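Side-chain contact in twitching motility protein PilT (Aquifex aeolicus, PDB 2EYU), which probably uses ATP, through its P-loop NTPase-type C-terminal domain, to power the retraction of pili that drives twitching motility: residues Met25-Val30 / Ile156-Ile161. The protein carries 1 engineered substitution. Sequence-based numbering, arbitrary orientation.
Sequences MGLILV and IVLSFI
Leu27 meets Ile161 through its backbone and Leu158 through its side chain, both in the last turn of helix 151-161. Its N donates to Ile161 O at 2.9 Å, with an N-H...O angle of 160°; the donor is tilted 35° from the carbonyl plane. This is the tight part of the contact: Gly26, with no side chain and a positive phi, brings its CA to 3.2 Å from the same Ile161 O. Ile161 O additionally accepts from Gln163 NE2, so at least two N-H donors reach it.

The arrangement belongs to the P-loop NTPase core: strand 26-31 runs into a probable Walker A loop and is flanked in the sheet by strands 125-130 and 162-171. Ile161 is the last residue of the helix, immediately before strand 162-171, and backbone bonding of Leu27 with Gln163 follows at once; the local strand and helix axes stand at 90°.

Side-chain packing is looser. CG of Leu27 is anti to its N (chi1 -174°), and chi2 then sets CD2, which lies 4.2 Å from Leu158 CD2 as the two side chains pass at a slant. That is the one apolar side-chain contact within 4.5 Å, and the segments bury just 161 Å² in all. The solvent side of the helix is marked by exposed Phe160, with Arg196 in cation-pi contact.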
loop_
_atom_site.group_PDB
_atom_site.type_symbol
_atom_site.label_atom_id
_atom_site.label_comp_id
_atom_site.label_asym_id
_atom_site.label_seq_id
_atom_site.Cartn_x
_atom_site.Cartn_y
_atom_site.Cartn_z
HETATM N N MSE A 25 -5.580 -11.389 7.967
HETATM C CA MSE A 25 -6.401 -10.198 8.205
HETATM C C MSE A 25 -5.496 -8.973 8.305
HETATM O O MSE A 25 -4.273 -9.112 8.303
HETATM C CB MSE A 25 -7.290 -10.279 9.452
HETATM C CG MSE A 25 -6.492 -10.306 10.753
HETATM SE SE MSE A 25 -7.636 -10.236 12.312
HETATM C CE MSE A 25 -8.172 -12.083 12.084
ATOM N N GLY A 26 -6.109 -7.782 8.370
ATOM C CA GLY A 26 -5.259 -6.618 8.528
ATOM C C GLY A 26 -5.223 -5.774 7.266
ATOM O O GLY A 26 -5.856 -6.161 6.278
ATOM N N LEU A 27 -4.493 -4.671 7.353
ATOM C CA LEU A 27 -4.571 -3.680 6.271
ATOM C C LEU A 27 -3.310 -3.546 5.435
ATOM O O LEU A 27 -2.175 -3.403 5.879
ATOM C CB LEU A 27 -4.959 -2.341 6.920
ATOM C CG LEU A 27 -5.221 -1.201 5.937
ATOM C CD1 LEU A 27 -6.588 -1.376 5.277
ATOM C CD2 LEU A 27 -5.114 0.132 6.659
ATOM N N ILE A 28 -3.476 -3.603 4.108
ATOM C CA ILE A 28 -2.343 -3.412 3.196
ATOM C C ILE A 28 -2.618 -2.149 2.379
ATOM O O ILE A 28 -3.694 -2.125 1.778
ATOM C CB ILE A 28 -2.157 -4.561 2.210
ATOM C CG1 ILE A 28 -1.696 -5.861 2.875
ATOM C CG2 ILE A 28 -1.223 -4.152 1.075
ATOM C CD1 ILE A 28 -1.934 -7.109 2.055
ATOM N N LEU A 29 -1.719 -1.177 2.353
ATOM C CA LEU A 29 -1.972 0.048 1.609
ATOM C C LEU A 29 -0.976 0.250 0.485
ATOM O O LEU A 29 0.217 0.019 0.691
ATOM C CB LEU A 29 -1.864 1.256 2.532
ATOM C CG LEU A 29 -2.745 1.220 3.783
ATOM C CD1 LEU A 29 -2.600 2.505 4.577
ATOM C CD2 LEU A 29 -4.185 0.990 3.397
ATOM N N VAL A 30 -1.468 0.664 -0.690
ATOM C CA VAL A 30 -0.495 0.899 -1.779
ATOM C C VAL A 30 -0.722 2.326 -2.249
ATOM O O VAL A 30 -1.862 2.678 -2.597
ATOM C CB VAL A 30 -0.651 -0.129 -2.902
ATOM C CG1 VAL A 30 0.206 0.210 -4.101
ATOM C CG2 VAL A 30 -0.245 -1.511 -2.394
ATOM N N ILE A 156 -3.342 3.630 17.416
ATOM C CA ILE A 156 -2.974 2.336 18.023
ATOM C C ILE A 156 -3.692 1.174 17.354
ATOM O O ILE A 156 -3.152 0.069 17.334
ATOM C CB ILE A 156 -3.228 2.388 19.543
ATOM C CG1 ILE A 156 -2.227 3.272 20.287
ATOM C CG2 ILE A 156 -3.278 0.972 20.125
ATOM C CD1 ILE A 156 -2.797 4.199 21.328
ATOM N N VAL A 157 -4.872 1.331 16.780
ATOM C CA VAL A 157 -5.456 0.279 15.931
ATOM C C VAL A 157 -4.520 -0.036 14.779
ATOM O O VAL A 157 -4.224 -1.188 14.469
ATOM C CB VAL A 157 -6.820 0.714 15.364
ATOM C CG1 VAL A 157 -7.339 -0.245 14.307
ATOM C CG2 VAL A 157 -7.865 0.853 16.472
ATOM N N LEU A 158 -4.022 1.009 14.096
ATOM C CA LEU A 158 -3.104 0.777 13.001
ATOM C C LEU A 158 -1.890 -0.006 13.494
ATOM O O LEU A 158 -1.420 -0.890 12.791
ATOM C CB LEU A 158 -2.594 2.080 12.385
ATOM C CG LEU A 158 -3.308 2.676 11.179
ATOM C CD1 LEU A 158 -2.758 4.072 10.895
ATOM C CD2 LEU A 158 -3.186 1.781 9.948
ATOM N N SER A 159 -1.409 0.359 14.694
ATOM C CA SER A 159 -0.191 -0.304 15.155
ATOM C C SER A 159 -0.372 -1.808 15.254
ATOM O O SER A 159 0.621 -2.543 15.167
ATOM C CB SER A 159 0.276 0.286 16.491
ATOM O OG SER A 159 -0.459 -0.247 17.593
ATOM N N PHE A 160 -1.608 -2.279 15.454
ATOM C CA PHE A 160 -1.841 -3.721 15.557
ATOM C C PHE A 160 -2.338 -4.349 14.259
ATOM O O PHE A 160 -2.235 -5.559 14.050
ATOM C CB PHE A 160 -2.905 -4.027 16.595
ATOM C CG PHE A 160 -2.501 -3.856 18.047
ATOM C CD1 PHE A 160 -1.902 -4.906 18.721
ATOM C CD2 PHE A 160 -2.747 -2.648 18.661
ATOM C CE1 PHE A 160 -1.556 -4.707 20.051
ATOM C CE2 PHE A 160 -2.410 -2.460 19.991
ATOM C CZ PHE A 160 -1.812 -3.506 20.670
ATOM N N ILE A 161 -2.936 -3.556 13.370
ATOM C CA ILE A 161 -3.593 -4.215 12.233
ATOM C C ILE A 161 -2.913 -3.875 10.903
ATOM O O ILE A 161 -3.171 -4.638 9.961
ATOM C CB ILE A 161 -5.082 -3.861 12.164
ATOM C CG1 ILE A 161 -5.362 -2.412 11.739
ATOM C CG2 ILE A 161 -5.766 -4.147 13.497
ATOM C CD1 ILE A 161 -6.722 -2.218 11.094
#